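PDB 6JDR: PP1b from Porcine reproductive and respiratory syndrome virus, which probably couples ATP hydrolysis to the 5'-to-3' unwinding of RNA and DNA duplexes as the helicase part of the viral replicase polyprotein. Local coordinates for residues T301-Y313 / R365-L377. The protein carries 1 engineered substitution. Residues are numbered along the deposited sequence; the frame is centred on the assembly and turned at random.
Sequences TTRVTYVEKPVRY and RHAIFVYDPHRQL
With chi1 of Val370 at 48°, its CG1 sits between the backbone N and the carbonyl carbon and points at Tyr306, whose CG stands beside its own backbone N, anti to the carbonyl carbon (chi1 -76°). Val370 CG1 lies over the ring centre of Tyr306 in a CH-pi contact, 3.4 Å from Tyr306 CD1, while Leu377 CD2 reaches the Tyr306 hydroxyl, which is hydrogen-bonded to Leu383 O. Across the sheet, Phe369 lies alongside Thr305 and takes the edge of Tyr313 on one face: Tyr313 CD2 comes within 3.7 Å of Phe369 CZ, the planes 58° apart. Farther along, Pro310 covers one face of the Tyr371 ring, Pro310 CD 3.6 Å from Tyr371 CE1, and Pro373 covers the opposite face. Between these layers the parallel strands 303-307 and 367-371 exchange backbone hydrogen bonds, from Arg303 N to His366 O (2.7 Å) through Val370 N to Thr305 O (2.9 Å). Thr302 OG1 donates to Arg365 O at 2.9 Å and accepts a hydrogen bond from Gly280 N. Strand 303-307 thus borders a parallel sheet of the superfamily 1 helicase core, strand 367-371 bonding on its other side to strand 342-345; directional backbone bonds set the register, non-directional apolar and CH-pi contacts pack both faces.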
loop_
_atom_site.group_PDB
_atom_site.type_symbol
_atom_site.label_atom_id
_atom_site.label_comp_id
_atom_site.label_asym_id
_atom_site.label_seq_id
_atom_site.Cartn_x
_atom_site.Cartn_y
_atom_site.Cartn_z
ATOM N N THR A 301 -4.565 -23.259 1.397
ATOM C CA THR A 301 -3.292 -23.708 0.848
ATOM C C THR A 301 -3.417 -25.042 0.111
ATOM O O THR A 301 -4.032 -25.985 0.610
ATOM C CB THR A 301 -2.245 -23.868 1.968
ATOM O OG1 THR A 301 -2.158 -22.651 2.718
ATOM C CG2 THR A 301 -0.868 -24.209 1.395
ATOM N N THR A 302 -2.828 -25.101 -1.080
ATOM C CA THR A 302 -2.720 -26.337 -1.844
ATOM C C THR A 302 -1.456 -27.045 -1.380
ATOM O O THR A 302 -0.390 -26.432 -1.319
ATOM C CB THR A 302 -2.633 -26.054 -3.353
ATOM O OG1 THR A 302 -3.754 -25.260 -3.757
ATOM C CG2 THR A 302 -2.621 -27.351 -4.158
ATOM N N ARG A 303 -1.577 -28.326 -1.041
ATOM C CA ARG A 303 -0.448 -29.094 -0.517
ATOM C C ARG A 303 0.557 -29.416 -1.621
ATOM O O ARG A 303 0.174 -29.733 -2.745
ATOM C CB ARG A 303 -0.938 -30.389 0.138
ATOM C CG ARG A 303 0.137 -31.160 0.891
ATOM C CD ARG A 303 -0.409 -32.457 1.466
ATOM N NE ARG A 303 -1.291 -32.229 2.611
ATOM C CZ ARG A 303 -1.990 -33.179 3.233
ATOM N NH1 ARG A 303 -1.931 -34.444 2.831
ATOM N NH2 ARG A 303 -2.762 -32.859 4.267
ATOM N N VAL A 304 1.840 -29.326 -1.286
ATOM C CA VAL A 304 2.914 -29.668 -2.209
ATOM C C VAL A 304 3.891 -30.603 -1.505
ATOM O O VAL A 304 4.470 -30.246 -0.475
ATOM C CB VAL A 304 3.655 -28.412 -2.713
ATOM C CG1 VAL A 304 4.825 -28.800 -3.611
ATOM C CG2 VAL A 304 2.691 -27.488 -3.447
ATOM N N THR A 305 4.065 -31.796 -2.069
ATOM C CA THR A 305 4.891 -32.836 -1.465
ATOM C C THR A 305 5.848 -33.411 -2.505
ATOM O O THR A 305 5.418 -33.798 -3.588
ATOM C CB THR A 305 4.013 -33.977 -0.911
ATOM O OG1 THR A 305 2.815 -33.436 -0.337
ATOM C CG2 THR A 305 4.768 -34.778 0.140
ATOM N N TYR A 306 7.137 -33.463 -2.167
ATOM C CA TYR A 306 8.163 -34.016 -3.056
ATOM C C TYR A 306 8.507 -35.456 -2.675
ATOM O O TYR A 306 9.321 -35.696 -1.780
ATOM C CB TYR A 306 9.421 -33.141 -3.040
ATOM C CG TYR A 306 9.265 -31.866 -3.838
ATOM C CD1 TYR A 306 9.804 -31.749 -5.118
ATOM C CD2 TYR A 306 8.561 -30.781 -3.322
ATOM C CE1 TYR A 306 9.655 -30.584 -5.855
ATOM C CE2 TYR A 306 8.407 -29.613 -4.052
ATOM C CZ TYR A 306 8.954 -29.518 -5.319
ATOM O OH TYR A 306 8.800 -28.356 -6.041
ATOM N N VAL A 307 7.881 -36.402 -3.371
ATOM C CA VAL A 307 8.066 -37.835 -3.105
ATOM C C VAL A 307 9.356 -38.380 -3.723
ATOM O O VAL A 307 9.752 -37.974 -4.816
ATOM C CB VAL A 307 6.863 -38.674 -3.601
ATOM C CG1 VAL A 307 5.580 -38.212 -2.924
ATOM C CG2 VAL A 307 6.720 -38.617 -5.120
ATOM N N GLU A 308 9.999 -39.305 -3.014
ATOM C CA GLU A 308 11.267 -39.894 -3.458
ATOM C C GLU A 308 11.058 -41.054 -4.435
ATOM O O GLU A 308 11.981 -41.426 -5.163
ATOM C CB GLU A 308 12.083 -40.380 -2.253
ATOM C CG GLU A 308 12.396 -39.304 -1.216
ATOM C CD GLU A 308 13.277 -38.186 -1.750
ATOM O OE1 GLU A 308 14.249 -38.480 -2.481
ATOM O OE2 GLU A 308 13.001 -37.009 -1.430
ATOM N N LYS A 309 9.856 -41.629 -4.434
ATOM C CA LYS A 309 9.503 -42.710 -5.354
ATOM C C LYS A 309 8.142 -42.437 -5.992
ATOM O O LYS A 309 7.326 -41.719 -5.414
ATOM C CB LYS A 309 9.482 -44.050 -4.616
ATOM C CG LYS A 309 10.866 -44.579 -4.276
ATOM C CD LYS A 309 10.800 -45.930 -3.579
ATOM C CE LYS A 309 12.177 -46.568 -3.462
ATOM N NZ LYS A 309 13.140 -45.720 -2.702
ATOM N N PRO A 310 7.889 -43.011 -7.186
ATOM C CA PRO A 310 6.635 -42.765 -7.915
ATOM C C PRO A 310 5.376 -43.041 -7.091
ATOM O O PRO A 310 5.408 -43.852 -6.166
ATOM C CB PRO A 310 6.715 -43.741 -9.093
ATOM C CG PRO A 310 8.169 -43.992 -9.288
ATOM C CD PRO A 310 8.780 -43.930 -7.920
ATOM N N VAL A 311 4.281 -42.371 -7.439
ATOM C CA VAL A 311 3.033 -42.485 -6.686
ATOM C C VAL A 311 1.819 -42.243 -7.588
ATOM O O VAL A 311 1.938 -41.609 -8.640
ATOM C CB VAL A 311 3.037 -41.511 -5.487
ATOM C CG1 VAL A 311 2.937 -40.062 -5.950
ATOM C CG2 VAL A 311 1.925 -41.848 -4.507
ATOM N N ARG A 312 0.662 -42.761 -7.178
ATOM C CA ARG A 312 -0.561 -42.700 -7.978
ATOM C C ARG A 312 -1.702 -41.997 -7.235
ATOM O O ARG A 312 -2.806 -42.537 -7.129
ATOM C CB ARG A 312 -1.000 -44.118 -8.362
ATOM C CG ARG A 312 0.033 -44.922 -9.137
ATOM C CD ARG A 312 0.133 -44.475 -10.588
ATOM N NE ARG A 312 0.853 -45.453 -11.405
ATOM C CZ ARG A 312 0.340 -46.597 -11.863
ATOM N NH1 ARG A 312 -0.919 -46.941 -11.595
ATOM N NH2 ARG A 312 1.097 -47.409 -12.595
ATOM N N TYR A 313 -1.443 -40.794 -6.729
ATOM C CA TYR A 313 -2.470 -40.022 -6.028
ATOM C C TYR A 313 -3.180 -39.057 -6.973
ATOM O O TYR A 313 -2.538 -38.234 -7.627
ATOM C CB TYR A 313 -1.864 -39.247 -4.856
ATOM C CG TYR A 313 -1.307 -40.106 -3.734
ATOM C CD1 TYR A 313 -1.933 -41.292 -3.347
ATOM C CD2 TYR A 313 -0.174 -39.709 -3.032
ATOM C CE1 TYR A 313 -1.429 -42.064 -2.313
ATOM C CE2 TYR A 313 0.333 -40.474 -1.993
ATOM C CZ TYR A 313 -0.298 -41.653 -1.640
ATOM O OH TYR A 313 0.202 -42.418 -0.612
ATOM N N ARG A 365 -6.415 -28.661 -6.887
ATOM C CA ARG A 365 -7.145 -27.779 -5.985
ATOM C C ARG A 365 -6.572 -27.842 -4.571
ATOM O O ARG A 365 -6.229 -26.811 -3.993
ATOM C CB ARG A 365 -8.628 -28.157 -5.974
ATOM C CG ARG A 365 -9.516 -27.213 -5.180
ATOM C CD ARG A 365 -10.983 -27.591 -5.314
ATOM N NE ARG A 365 -11.539 -27.230 -6.619
ATOM C CZ ARG A 365 -11.894 -25.998 -6.986
ATOM N NH1 ARG A 365 -11.748 -24.965 -6.156
ATOM N NH2 ARG A 365 -12.394 -25.794 -8.200
ATOM N N HIS A 366 -6.462 -29.053 -4.026
ATOM C CA HIS A 366 -6.077 -29.249 -2.623
ATOM C C HIS A 366 -4.670 -29.811 -2.410
ATOM O O HIS A 366 -4.027 -29.491 -1.407
ATOM C CB HIS A 366 -7.099 -30.151 -1.926
ATOM C CG HIS A 366 -8.476 -29.567 -1.872
ATOM N ND1 HIS A 366 -8.783 -28.458 -1.112
ATOM C CD2 HIS A 366 -9.625 -29.934 -2.486
ATOM C CE1 HIS A 366 -10.064 -28.167 -1.261
ATOM N NE2 HIS A 366 -10.597 -29.049 -2.088
ATOM N N ALA A 367 -4.190 -30.645 -3.327
ATOM C CA ALA A 367 -2.859 -31.235 -3.175
ATOM C C ALA A 367 -2.230 -31.597 -4.508
ATOM O O ALA A 367 -2.925 -31.943 -5.460
ATOM C CB ALA A 367 -2.927 -32.466 -2.285
ATOM N N ILE A 368 -0.906 -31.508 -4.562
ATOM C CA ILE A 368 -0.145 -31.966 -5.716
ATOM C C ILE A 368 1.115 -32.679 -5.223
ATOM O O ILE A 368 1.856 -32.152 -4.392
ATOM C CB ILE A 368 0.164 -30.805 -6.706
ATOM C CG1 ILE A 368 0.888 -31.322 -7.965
ATOM C CG2 ILE A 368 0.914 -29.663 -6.024
ATOM C CD1 ILE A 368 2.400 -31.222 -7.949
ATOM N N PHE A 369 1.321 -33.902 -5.707
ATOM C CA PHE A 369 2.503 -34.691 -5.364
ATOM C C PHE A 369 3.439 -34.700 -6.560
ATOM O O PHE A 369 3.017 -34.980 -7.679
ATOM C CB PHE A 369 2.107 -36.121 -4.995
ATOM C CG PHE A 369 1.245 -36.210 -3.770
ATOM C CD1 PHE A 369 -0.131 -36.031 -3.859
ATOM C CD2 PHE A 369 1.806 -36.467 -2.526
ATOM C CE1 PHE A 369 -0.930 -36.106 -2.729
ATOM C CE2 PHE A 369 1.013 -36.543 -1.393
ATOM C CZ PHE A 369 -0.356 -36.362 -1.494
ATOM N N VAL A 370 4.708 -34.397 -6.326
ATOM C CA VAL A 370 5.648 -34.225 -7.422
ATOM C C VAL A 370 6.813 -35.210 -7.308
ATOM O O VAL A 370 7.611 -35.154 -6.370
ATOM C CB VAL A 370 6.124 -32.752 -7.549
ATOM C CG1 VAL A 370 6.558 -32.177 -6.205
ATOM C CG2 VAL A 370 7.233 -32.619 -8.586
ATOM N N TYR A 371 6.871 -36.132 -8.268
ATOM C CA TYR A 371 7.994 -37.045 -8.414
ATOM C C TYR A 371 8.972 -36.395 -9.380
ATOM O O TYR A 371 8.715 -36.332 -10.584
ATOM C CB TYR A 371 7.518 -38.403 -8.941
ATOM C CG TYR A 371 8.628 -39.408 -9.133
ATOM C CD1 TYR A 371 9.407 -39.823 -8.058
ATOM C CD2 TYR A 371 8.897 -39.950 -10.385
ATOM C CE1 TYR A 371 10.426 -40.746 -8.226
ATOM C CE2 TYR A 371 9.913 -40.872 -10.560
ATOM C CZ TYR A 371 10.674 -41.268 -9.477
ATOM O OH TYR A 371 11.687 -42.180 -9.643
ATOM N N ASP A 372 10.082 -35.899 -8.839
ATOM C CA ASP A 372 11.029 -35.089 -9.601
ATOM C C ASP A 372 12.455 -35.517 -9.274
ATOM O O ASP A 372 13.214 -34.761 -8.670
ATOM C CB ASP A 372 10.816 -33.605 -9.278
ATOM C CG ASP A 372 11.673 -32.686 -10.131
ATOM O OD1 ASP A 372 12.023 -33.074 -11.260
ATOM O OD2 ASP A 372 11.997 -31.567 -9.675
ATOM N N PRO A 373 12.831 -36.738 -9.686
ATOM C CA PRO A 373 14.133 -37.306 -9.337
ATOM C C PRO A 373 15.318 -36.581 -9.964
ATOM O O PRO A 373 16.426 -36.675 -9.444
ATOM C CB PRO A 373 14.045 -38.737 -9.877
ATOM C CG PRO A 373 13.074 -38.648 -11.000
ATOM C CD PRO A 373 12.055 -37.643 -10.553
ATOM N N HIS A 374 15.087 -35.877 -11.071
ATOM C CA HIS A 374 16.142 -35.117 -11.745
ATOM C C HIS A 374 16.244 -33.668 -11.249
ATOM O O HIS A 374 17.117 -32.922 -11.704
ATOM C CB HIS A 374 15.911 -35.113 -13.260
ATOM C CG HIS A 374 15.756 -36.478 -13.853
ATOM N ND1 HIS A 374 16.833 -37.288 -14.142
ATOM C CD2 HIS A 374 14.653 -37.174 -14.217
ATOM C CE1 HIS A 374 16.399 -38.425 -14.655
ATOM N NE2 HIS A 374 15.081 -38.381 -14.712
ATOM N N ARG A 375 15.355 -33.276 -10.333
ATOM C CA ARG A 375 15.305 -31.907 -9.813
ATOM C C ARG A 375 15.255 -30.877 -10.942
ATOM O O ARG A 375 16.060 -29.945 -10.985
ATOM C CB ARG A 375 16.495 -31.634 -8.879
ATOM C CG ARG A 375 16.528 -32.502 -7.627
ATOM C CD ARG A 375 15.270 -32.319 -6.786
ATOM N NE ARG A 375 15.474 -32.651 -5.375
ATOM C CZ ARG A 375 14.550 -32.522 -4.422
ATOM N NH1 ARG A 375 13.331 -32.068 -4.711
ATOM N NH2 ARG A 375 14.843 -32.850 -3.167
ATOM N N GLN A 376 14.306 -31.064 -11.856
ATOM C CA GLN A 376 14.159 -30.196 -13.026
ATOM C C GLN A 376 13.041 -29.158 -12.891
ATOM O O GLN A 376 12.942 -28.244 -13.711
ATOM C CB GLN A 376 13.943 -31.041 -14.288
ATOM C CG GLN A 376 12.577 -31.702 -14.411
ATOM C CD GLN A 376 12.544 -32.756 -15.502
ATOM O OE1 GLN A 376 12.544 -32.434 -16.692
ATOM N NE2 GLN A 376 12.512 -34.022 -15.101
ATOM N N LEU A 377 12.198 -29.303 -11.870
ATOM C CA LEU A 377 11.128 -28.341 -11.613
ATOM C C LEU A 377 11.674 -27.040 -11.006
ATOM O O LEU A 377 11.163 -25.957 -11.294
ATOM C CB LEU A 377 10.069 -28.953 -10.692
ATOM C CG LEU A 377 8.850 -28.080 -10.380
ATOM C CD1 LEU A 377 8.162 -27.611 -11.655
ATOM C CD2 LEU A 377 7.870 -28.831 -9.492
#